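Local coordinates for conserved hypothetical secreted protein (Helicobacter pylori, PDB 4RNY) that is a determinant of cell shape and probably acts as a zinc-dependent metallopeptidase of the M23 family, at residues T87-T92 against R143-G148; K129-N134 against V161-N166; F151-I156 against K306-I311. All blocks are in the same frame, centred on the assembly; numbering follows the deposited sequence.

Contact 1: T87-T92 against R143-G148; sequences TRKEKT and RDYRVG. With SO4 (sulfate ion), chain D.
T87 and Y145 form a hydrogen-bonded antiparallel pair, T87 N reaching Y145 O and Y145 N reaching T87 O, each over 2.7 Å. K89 and R143 repeat the arrangement two residues on; the bond from K89 N to R143 O, 2.8 Å, is almost straight at 178°. Between them R88 and D144 make a non-hydrogen-bonded pair with their side chains alongside each other on one face. A long salt bridge, R88 NE to D144 OD1 at 3.8 Å, links them, yet guanidinium and carboxylate are turned 62° apart. The arginine turns two of its nitrogens to a sulfate ion, R88 NE to O3 (2.9 Å) and R88 NH2 to O1 (2.7 Å), while D144 OD2 accepts a bond from Q64. On the other face, K89 runs diagonally to the Y145 ring. With CG on the side of the backbone N (chi1 -72°) and the chain extended beyond it, K89 NZ comes over the ring face, 4.4 Å from the Y145 centroid, in a cation-pi contact; K89 CD packs against Y145 CE1 at 3.6 Å. A water bonded to Y145 OH also accepts weak bonds from both K89 and K91. The whole is a regular antiparallel ladder between two neighbouring strands of a larger, branched or curled sheet, with a diagonal cation-pi pair on one face and a loose acid-base pair on the other.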
loop_
_atom_site.group_PDB
_atom_site.type_symbol
_atom_site.label_atom_id
_atom_site.label_comp_id
_atom_site.label_asym_id
_atom_site.label_seq_id
_atom_site.Cartn_x
_atom_site.Cartn_y
_atom_site.Cartn_z
ATOM N N THR A 87 8.724 -6.588 13.773
ATOM C CA THR A 87 9.990 -5.861 13.913
ATOM C C THR A 87 10.352 -5.145 12.598
ATOM O O THR A 87 10.173 -5.710 11.514
ATOM C CB THR A 87 11.124 -6.872 14.230
ATOM O OG1 THR A 87 10.924 -7.372 15.552
ATOM C CG2 THR A 87 12.457 -6.191 14.169
ATOM N N ARG A 88 10.885 -3.936 12.708
ATOM C CA ARG A 88 11.275 -3.139 11.550
ATOM C C ARG A 88 12.784 -3.064 11.478
ATOM O O ARG A 88 13.402 -2.692 12.452
ATOM C CB ARG A 88 10.623 -1.749 11.606
ATOM C CG ARG A 88 10.674 -1.007 10.281
ATOM C CD ARG A 88 9.985 0.323 10.340
ATOM N NE ARG A 88 8.519 0.295 10.597
ATOM C CZ ARG A 88 7.954 0.810 11.691
ATOM N NH1 ARG A 88 8.696 1.317 12.644
ATOM N NH2 ARG A 88 6.635 0.821 11.855
ATOM N N LYS A 89 13.382 -3.458 10.341
ATOM C CA LYS A 89 14.840 -3.331 10.110
ATOM C C LYS A 89 15.124 -2.348 8.958
ATOM O O LYS A 89 14.389 -2.305 7.975
ATOM C CB LYS A 89 15.481 -4.676 9.723
ATOM C CG LYS A 89 15.603 -5.683 10.838
ATOM C CD LYS A 89 16.032 -7.039 10.299
ATOM C CE LYS A 89 15.960 -8.094 11.374
ATOM N NZ LYS A 89 16.393 -9.402 10.834
ATOM N N GLU A 90 16.209 -1.594 9.088
ATOM C CA GLU A 90 16.689 -0.698 8.042
ATOM C C GLU A 90 17.925 -1.300 7.372
ATOM O O GLU A 90 18.830 -1.788 8.019
ATOM C CB GLU A 90 17.007 0.671 8.622
ATOM C CG GLU A 90 17.429 1.693 7.580
ATOM C CD GLU A 90 17.714 3.049 8.174
ATOM O OE1 GLU A 90 17.038 4.028 7.820
ATOM O OE2 GLU A 90 18.619 3.129 9.013
ATOM N N LYS A 91 17.963 -1.245 6.067
ATOM C CA LYS A 91 19.072 -1.779 5.305
ATOM C C LYS A 91 19.521 -0.748 4.276
ATOM O O LYS A 91 18.738 0.134 3.925
ATOM C CB LYS A 91 18.636 -3.100 4.666
ATOM C CG LYS A 91 18.838 -4.286 5.632
ATOM C CD LYS A 91 17.763 -5.333 5.529
ATOM C CE LYS A 91 18.243 -6.691 6.056
ATOM N NZ LYS A 91 18.772 -6.660 7.449
ATOM N N THR A 92 20.795 -0.851 3.861
ATOM C CA THR A 92 21.371 -0.046 2.785
ATOM C C THR A 92 21.971 -0.994 1.769
ATOM O O THR A 92 22.815 -1.834 2.123
ATOM C CB THR A 92 22.447 0.897 3.279
ATOM O OG1 THR A 92 21.916 1.725 4.315
ATOM C CG2 THR A 92 22.916 1.816 2.115
ATOM N N ARG A 143 12.357 -2.873 6.196
ATOM C CA ARG A 143 11.709 -4.139 5.967
ATOM C C ARG A 143 11.096 -4.635 7.300
ATOM O O ARG A 143 11.742 -4.534 8.328
ATOM C CB ARG A 143 12.774 -5.131 5.499
ATOM C CG ARG A 143 12.210 -6.351 4.818
ATOM C CD ARG A 143 11.555 -5.945 3.513
ATOM N NE ARG A 143 11.324 -7.111 2.664
ATOM C CZ ARG A 143 10.132 -7.656 2.435
ATOM N NH1 ARG A 143 9.026 -7.175 2.971
ATOM N NH2 ARG A 143 10.052 -8.707 1.655
ATOM N N ASP A 144 9.904 -5.210 7.261
ATOM C CA ASP A 144 9.223 -5.698 8.474
ATOM C C ASP A 144 9.245 -7.205 8.599
ATOM O O ASP A 144 9.061 -7.920 7.607
ATOM C CB ASP A 144 7.778 -5.238 8.505
ATOM C CG ASP A 144 7.652 -3.747 8.560
ATOM O OD1 ASP A 144 8.660 -3.089 8.894
ATOM O OD2 ASP A 144 6.549 -3.227 8.302
ATOM N N TYR A 145 9.409 -7.682 9.841
ATOM C CA TYR A 145 9.528 -9.092 10.110
ATOM C C TYR A 145 8.543 -9.513 11.197
ATOM O O TYR A 145 8.389 -8.793 12.178
ATOM C CB TYR A 145 10.969 -9.425 10.503
ATOM C CG TYR A 145 11.944 -9.179 9.367
ATOM C CD1 TYR A 145 12.394 -7.897 9.090
ATOM C CD2 TYR A 145 12.385 -10.222 8.551
ATOM C CE1 TYR A 145 13.261 -7.654 8.051
ATOM C CE2 TYR A 145 13.265 -9.987 7.502
ATOM C CZ TYR A 145 13.696 -8.693 7.263
ATOM O OH TYR A 145 14.572 -8.422 6.235
ATOM N N ARG A 146 7.837 -10.626 10.984
ATOM C CA ARG A 146 7.008 -11.235 12.045
ATOM C C ARG A 146 7.603 -12.604 12.366
ATOM O O ARG A 146 7.714 -13.451 11.459
ATOM C CB ARG A 146 5.562 -11.482 11.633
ATOM C CG ARG A 146 4.860 -10.354 10.967
ATOM C CD ARG A 146 3.526 -10.832 10.433
ATOM N NE ARG A 146 2.584 -11.282 11.469
ATOM C CZ ARG A 146 1.262 -11.394 11.280
ATOM N NH1 ARG A 146 0.708 -11.079 10.135
ATOM N NH2 ARG A 146 0.470 -11.769 12.257
ATOM N N VAL A 147 8.024 -12.797 13.610
ATOM C CA VAL A 147 8.631 -14.070 14.033
ATOM C C VAL A 147 9.625 -14.565 12.960
ATOM O O VAL A 147 9.444 -15.627 12.372
ATOM C CB VAL A 147 7.560 -15.169 14.287
ATOM C CG1 VAL A 147 8.150 -16.296 15.142
ATOM C CG2 VAL A 147 6.315 -14.590 14.963
ATOM N N GLY A 148 10.600 -13.729 12.639
ATOM C CA GLY A 148 11.639 -14.067 11.666
ATOM C C GLY A 148 11.260 -14.082 10.198
ATOM O O GLY A 148 12.130 -14.218 9.359
HETATM S S SO4 D . 5.048 0.034 8.758
HETATM O O1 SO4 D . 4.671 0.631 10.058
HETATM O O2 SO4 D . 4.081 -1.022 8.360
HETATM O O3 SO4 D . 6.411 -0.559 8.810
HETATM O O4 SO4 D . 5.066 1.041 7.688
HETATM O O HOH W 1 17.049 -9.362 7.421
#

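Contact 2: K129-N134 against V161-N166; sequences KRLVKN and VSSRSN
The type I' turn from S163 to N166, which closes the beta hairpin of strands 153-163 and 166-172, is met by L131 and R130 from the loop that leads into strand 136-146. Both segments fall within the Csd3 second-domain family region. Within the turn, S163 and N166 exchange two backbone hydrogen bonds, S163 N to N166 O and N166 N to S163 O, which close it. L131 supplies the apolar part. Its CD2 branch does most of the touching, lying 3.5 Å from S163 CB and 3.7 Å from V161 CG1, with the leucine and valine side chains crossing at about a right angle. V126 touches both L131 and V161, continuing the apolar cluster. Nearer the surface, R130 stretches out from CG to NE, with CG opposite the backbone N (chi1 -160°), a course that carries its guanidinium across R164, which faces it. The two side chains cross at roughly 90°, their guanidinium planes 52° apart. R164 NE hangs above the R130 plane, toward its rim, and is 3.1 Å from R130 NH2, whereas S163 OG stands at the edge of the same group, 3.9 Å from R130 NE. Two donors meeting over a face cannot bond, and no hydrogen bond crosses this contact. The chemistry thus implies cohesion from the buried L131 cluster, with a like-charged arginine pair above it that is probably eased by solvent screening.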
loop_
_atom_site.group_PDB
_atom_site.type_symbol
_atom_site.label_atom_id
_atom_site.label_comp_id
_atom_site.label_asym_id
_atom_site.label_seq_id
_atom_site.Cartn_x
_atom_site.Cartn_y
_atom_site.Cartn_z
ATOM N N LYS A 129 15.292 -0.100 -18.353
ATOM C CA LYS A 129 15.780 -0.438 -19.700
ATOM C C LYS A 129 17.012 0.376 -20.093
ATOM O O LYS A 129 17.821 -0.075 -20.882
ATOM C CB LYS A 129 14.661 -0.288 -20.756
ATOM C CG LYS A 129 13.863 1.022 -20.679
ATOM C CD LYS A 129 12.682 1.060 -21.651
ATOM C CE LYS A 129 11.487 0.268 -21.122
ATOM N NZ LYS A 129 10.325 0.283 -22.054
ATOM N N ARG A 130 17.166 1.557 -19.513
ATOM C CA ARG A 130 18.307 2.423 -19.790
ATOM C C ARG A 130 19.616 1.994 -19.075
ATOM O O ARG A 130 20.707 2.299 -19.550
ATOM C CB ARG A 130 17.930 3.867 -19.404
ATOM C CG ARG A 130 18.746 5.002 -20.025
ATOM C CD ARG A 130 18.009 6.332 -19.812
ATOM N NE ARG A 130 18.889 7.504 -19.711
ATOM C CZ ARG A 130 19.022 8.470 -20.629
ATOM N NH1 ARG A 130 18.348 8.453 -21.775
ATOM N NH2 ARG A 130 19.861 9.475 -20.398
ATOM N N LEU A 131 19.531 1.278 -17.954
ATOM C CA LEU A 131 20.705 1.105 -17.110
ATOM C C LEU A 131 21.657 0.038 -17.665
ATOM O O LEU A 131 21.240 -0.936 -18.289
ATOM C CB LEU A 131 20.300 0.774 -15.681
ATOM C CG LEU A 131 19.425 1.838 -15.014
ATOM C CD1 LEU A 131 18.924 1.334 -13.675
ATOM C CD2 LEU A 131 20.225 3.133 -14.840
ATOM N N VAL A 132 22.948 0.230 -17.457
ATOM C CA VAL A 132 23.926 -0.712 -18.019
ATOM C C VAL A 132 24.932 -1.136 -16.965
ATOM O O VAL A 132 25.001 -0.547 -15.881
ATOM C CB VAL A 132 24.663 -0.130 -19.278
ATOM C CG1 VAL A 132 23.668 0.318 -20.335
ATOM C CG2 VAL A 132 25.572 1.019 -18.889
ATOM N N LYS A 133 25.737 -2.144 -17.329
ATOM C CA LYS A 133 26.775 -2.699 -16.460
ATOM C C LYS A 133 27.670 -1.627 -15.862
ATOM O O LYS A 133 28.148 -0.701 -16.549
ATOM C CB LYS A 133 27.618 -3.746 -17.221
ATOM C CG LYS A 133 28.584 -4.512 -16.333
ATOM C CD LYS A 133 29.251 -5.671 -17.075
ATOM C CE LYS A 133 30.701 -5.893 -16.619
ATOM N NZ LYS A 133 30.783 -6.608 -15.313
ATOM N N ASN A 134 27.873 -1.768 -14.558
ATOM C CA ASN A 134 28.620 -0.841 -13.735
ATOM C C ASN A 134 27.967 0.498 -13.420
ATOM O O ASN A 134 28.589 1.314 -12.747
ATOM C CB ASN A 134 30.055 -0.643 -14.236
ATOM C CG ASN A 134 30.919 -1.853 -13.959
ATOM O OD1 ASN A 134 30.669 -2.920 -14.486
ATOM N ND2 ASN A 134 31.897 -1.700 -13.090
ATOM N N VAL A 161 20.253 6.385 -8.148
ATOM C CA VAL A 161 20.567 5.594 -9.322
ATOM C C VAL A 161 21.511 6.455 -10.147
ATOM O O VAL A 161 21.237 7.634 -10.334
ATOM C CB VAL A 161 19.329 5.322 -10.154
ATOM C CG1 VAL A 161 19.693 4.620 -11.441
ATOM C CG2 VAL A 161 18.347 4.458 -9.376
ATOM N N SER A 162 22.600 5.894 -10.625
ATOM C CA SER A 162 23.508 6.607 -11.499
ATOM C C SER A 162 23.469 6.059 -12.910
ATOM O O SER A 162 23.564 4.885 -13.123
ATOM C CB SER A 162 24.894 6.566 -10.963
ATOM O OG SER A 162 25.415 5.293 -11.124
ATOM N N SER A 163 23.300 6.947 -13.859
ATOM C CA SER A 163 23.197 6.598 -15.255
ATOM C C SER A 163 23.739 7.738 -16.104
ATOM O O SER A 163 23.479 8.879 -15.871
ATOM C CB SER A 163 21.762 6.191 -15.627
ATOM O OG SER A 163 21.426 6.294 -16.968
ATOM N N ARG A 164 24.541 7.350 -17.072
ATOM C CA ARG A 164 25.080 8.247 -18.053
ATOM C C ARG A 164 25.667 9.504 -17.433
ATOM O O ARG A 164 25.355 10.580 -17.819
ATOM C CB ARG A 164 24.013 8.532 -19.105
ATOM C CG ARG A 164 23.856 7.384 -20.078
ATOM C CD ARG A 164 22.517 7.259 -20.744
ATOM N NE ARG A 164 22.335 8.263 -21.748
ATOM C CZ ARG A 164 22.404 8.084 -23.054
ATOM N NH1 ARG A 164 22.638 6.922 -23.567
ATOM N NH2 ARG A 164 22.239 9.108 -23.844
ATOM N N SER A 165 26.525 9.302 -16.457
ATOM C CA SER A 165 27.238 10.354 -15.753
ATOM C C SER A 165 26.400 11.260 -14.842
ATOM O O SER A 165 26.856 12.290 -14.457
ATOM C CB SER A 165 28.040 11.217 -16.717
ATOM O OG SER A 165 28.778 10.436 -17.605
ATOM N N ASN A 166 25.181 10.870 -14.525
ATOM C CA ASN A 166 24.337 11.648 -13.645
ATOM C C ASN A 166 23.910 10.802 -12.424
ATOM O O ASN A 166 23.845 9.620 -12.518
ATOM C CB ASN A 166 23.121 12.184 -14.402
ATOM C CG ASN A 166 23.473 13.206 -15.466
ATOM O OD1 ASN A 166 24.101 14.185 -15.188
ATOM N ND2 ASN A 166 23.051 12.963 -16.671
#

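Contact 3: F151-I156 against K306-I311; sequences FGQPTI and KNSRPI. With SO4 (sulfate ion), chain F; SO4 (sulfate ion), chain D.
The R309 guanidinium has three oxygens at its edge, in plane: T155 OG1, 3.3 Å from R309 NH2, a sulfate oxygen and a water. A second flat group, the Q153 amide, is approached over a face instead, N307 O standing almost directly above Q153 CD at 3.2 Å. R309 and N307 belong to the type I' turn K306-R309, which closes the hairpin of strands 299-306 and 309-311 in the M23 peptidase region and here meets strand 153-163 near the corner at G152. S308 OG is 2.8 Å from Q153 NE2, but it also rises above the amide plane, an angle too poor for a hydrogen bond, and its placement is doubtful, since it comes implausibly close to N307 O. A bend at chi2 (-81°) folds the glutamine so that its face turns to the hairpin, while Q153 OE1 accepts a bond from Q117 of helix 112-121. R309 is bent twice, with chi2 at -112° and chi3 at -101°, both away from staggered values, a strained route by which NH1 and NH2 grip a single sulfate oxygen: O4 is 3.1 Å from R309 NH1 and 2.9 Å from R309 NH2. The water bridges the segments: it donates to P154 O, bonds T155 OG1 and weakly accepts from R309 NE. Where the chain turns its corner, G152 N donates to O3 of a second sulfate over 2.7 Å.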
loop_
_atom_site.group_PDB
_atom_site.type_symbol
_atom_site.label_atom_id
_atom_site.label_comp_id
_atom_site.label_asym_id
_atom_site.label_seq_id
_atom_site.Cartn_x
_atom_site.Cartn_y
_atom_site.Cartn_z
ATOM N N PHE A 151 7.453 -9.846 5.843
ATOM C CA PHE A 151 6.091 -9.791 5.300
ATOM C C PHE A 151 5.825 -8.371 4.855
ATOM O O PHE A 151 6.560 -7.418 5.219
ATOM C CB PHE A 151 5.055 -10.242 6.369
ATOM C CG PHE A 151 4.607 -9.121 7.284
ATOM C CD1 PHE A 151 5.454 -8.639 8.237
ATOM C CD2 PHE A 151 3.338 -8.551 7.156
ATOM C CE1 PHE A 151 5.070 -7.588 9.070
ATOM C CE2 PHE A 151 2.950 -7.493 7.971
ATOM C CZ PHE A 151 3.824 -7.018 8.932
ATOM N N GLY A 152 4.763 -8.200 4.103
ATOM C CA GLY A 152 4.377 -6.873 3.660
ATOM C C GLY A 152 5.359 -6.329 2.627
ATOM O O GLY A 152 6.080 -7.095 1.974
ATOM N N GLN A 153 5.355 -5.010 2.474
ATOM C CA GLN A 153 6.186 -4.301 1.490
ATOM C C GLN A 153 7.364 -3.595 2.164
ATOM O O GLN A 153 7.207 -3.029 3.256
ATOM C CB GLN A 153 5.367 -3.194 0.817
ATOM C CG GLN A 153 4.137 -3.681 0.089
ATOM C CD GLN A 153 4.468 -4.225 -1.282
ATOM O OE1 GLN A 153 5.353 -3.712 -2.029
ATOM N NE2 GLN A 153 3.733 -5.241 -1.657
ATOM N N PRO A 154 8.516 -3.543 1.484
ATOM C CA PRO A 154 9.537 -2.614 1.961
ATOM C C PRO A 154 9.072 -1.169 1.836
ATOM O O PRO A 154 8.133 -0.885 1.084
ATOM C CB PRO A 154 10.722 -2.883 1.037
ATOM C CG PRO A 154 10.151 -3.471 -0.202
ATOM C CD PRO A 154 8.805 -4.061 0.134
ATOM N N THR A 155 9.722 -0.272 2.563
ATOM C CA THR A 155 9.577 1.144 2.321
ATOM C C THR A 155 10.910 1.786 2.027
ATOM O O THR A 155 11.834 1.700 2.829
ATOM C CB THR A 155 8.961 1.859 3.549
ATOM O OG1 THR A 155 7.605 1.436 3.669
ATOM C CG2 THR A 155 8.956 3.329 3.365
ATOM N N ILE A 156 11.005 2.454 0.893
ATOM C CA ILE A 156 12.221 3.144 0.505
ATOM C C ILE A 156 12.295 4.480 1.232
ATOM O O ILE A 156 11.365 5.278 1.151
ATOM C CB ILE A 156 12.231 3.390 -1.003
ATOM C CG1 ILE A 156 12.324 2.039 -1.737
ATOM C CG2 ILE A 156 13.387 4.329 -1.402
ATOM C CD1 ILE A 156 12.300 2.177 -3.230
ATOM N N LYS A 306 -1.192 2.204 -3.042
ATOM C CA LYS A 306 0.042 2.362 -3.775
ATOM C C LYS A 306 0.996 1.270 -3.301
ATOM O O LYS A 306 1.276 1.141 -2.091
ATOM C CB LYS A 306 0.614 3.750 -3.562
ATOM C CG LYS A 306 1.980 3.946 -4.241
ATOM C CD LYS A 306 2.454 5.390 -4.196
ATOM C CE LYS A 306 2.625 5.921 -2.794
ATOM N NZ LYS A 306 3.622 5.127 -1.993
ATOM N N ASN A 307 1.446 0.452 -4.245
ATOM C CA ASN A 307 2.250 -0.728 -3.938
ATOM C C ASN A 307 1.602 -1.571 -2.847
ATOM O O ASN A 307 2.270 -1.999 -1.892
ATOM C CB ASN A 307 3.680 -0.319 -3.545
ATOM C CG ASN A 307 4.420 0.312 -4.690
ATOM O OD1 ASN A 307 4.214 -0.054 -5.837
ATOM N ND2 ASN A 307 5.255 1.289 -4.402
ATOM N N SER A 308 0.294 -1.764 -3.036
ATOM C CA SER A 308 -0.593 -2.586 -2.261
ATOM C C SER A 308 -0.931 -2.080 -0.837
ATOM O O SER A 308 -1.570 -2.796 -0.060
ATOM C CB SER A 308 -0.051 -3.999 -2.242
ATOM O OG SER A 308 1.178 -3.983 -1.556
ATOM N N ARG A 309 -0.568 -0.838 -0.535
ATOM C CA ARG A 309 -0.747 -0.291 0.780
ATOM C C ARG A 309 -1.697 0.879 0.686
ATOM O O ARG A 309 -1.466 1.774 -0.118
ATOM C CB ARG A 309 0.603 0.205 1.296
ATOM C CG ARG A 309 1.523 -0.892 1.855
ATOM C CD ARG A 309 1.672 -0.719 3.374
ATOM N NE ARG A 309 2.902 -0.101 3.663
ATOM C CZ ARG A 309 3.349 0.339 4.836
ATOM N NH1 ARG A 309 2.631 0.400 5.957
ATOM N NH2 ARG A 309 4.558 0.823 4.815
ATOM N N PRO A 310 -2.708 0.929 1.558
ATOM C CA PRO A 310 -3.615 2.080 1.516
ATOM C C PRO A 310 -2.957 3.400 1.922
ATOM O O PRO A 310 -2.175 3.474 2.894
ATOM C CB PRO A 310 -4.704 1.686 2.491
ATOM C CG PRO A 310 -4.060 0.706 3.446
ATOM C CD PRO A 310 -3.051 -0.035 2.637
ATOM N N ILE A 311 -3.259 4.452 1.178
ATOM C CA ILE A 311 -2.713 5.776 1.441
ATOM C C ILE A 311 -3.855 6.791 1.382
ATOM O O ILE A 311 -4.902 6.527 0.765
ATOM C CB ILE A 311 -1.560 6.153 0.466
ATOM C CG1 ILE A 311 -1.992 6.037 -0.982
ATOM C CG2 ILE A 311 -0.397 5.217 0.601
ATOM C CD1 ILE A 311 -2.929 7.101 -1.432
HETATM S S SO4 F . 3.026 -11.607 2.991
HETATM O O1 SO4 F . 3.849 -12.593 3.530
HETATM O O2 SO4 F . 1.824 -11.363 3.694
HETATM O O3 SO4 F . 3.701 -10.422 2.987
HETATM O O4 SO4 F . 2.702 -11.959 1.684
HETATM S S SO4 D . 5.048 0.034 8.758
HETATM O O1 SO4 D . 4.671 0.631 10.058
HETATM O O2 SO4 D . 4.081 -1.022 8.360
HETATM O O3 SO4 D . 6.411 -0.559 8.810
HETATM O O4 SO4 D . 5.066 1.041 7.688
HETATM O O HOH W 2 5.740 0.309 1.765
#

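In the fold
Contacts 1 and 3 are neighbours, their centres about 14 Å apart, and they share one sulfate: R88 and R309, far apart in sequence, grip the same ion from roughly opposite sides. Their backbones also meet, with a probable hydrogen bond of 3.1 Å between F151 N and D144 O. Contact 2 sits at the far end of the same sheet, about 29 Å from contact 1 and 26 Å from contact 3, centre to centre, although contacts 2 and 3 both use strand 153-163. None lies at the zinc site of E34, H219, D223 and H301; contact 3 is tied to it through strand 299-306, which carries H301, and through P310, which touches Y220 next to H219.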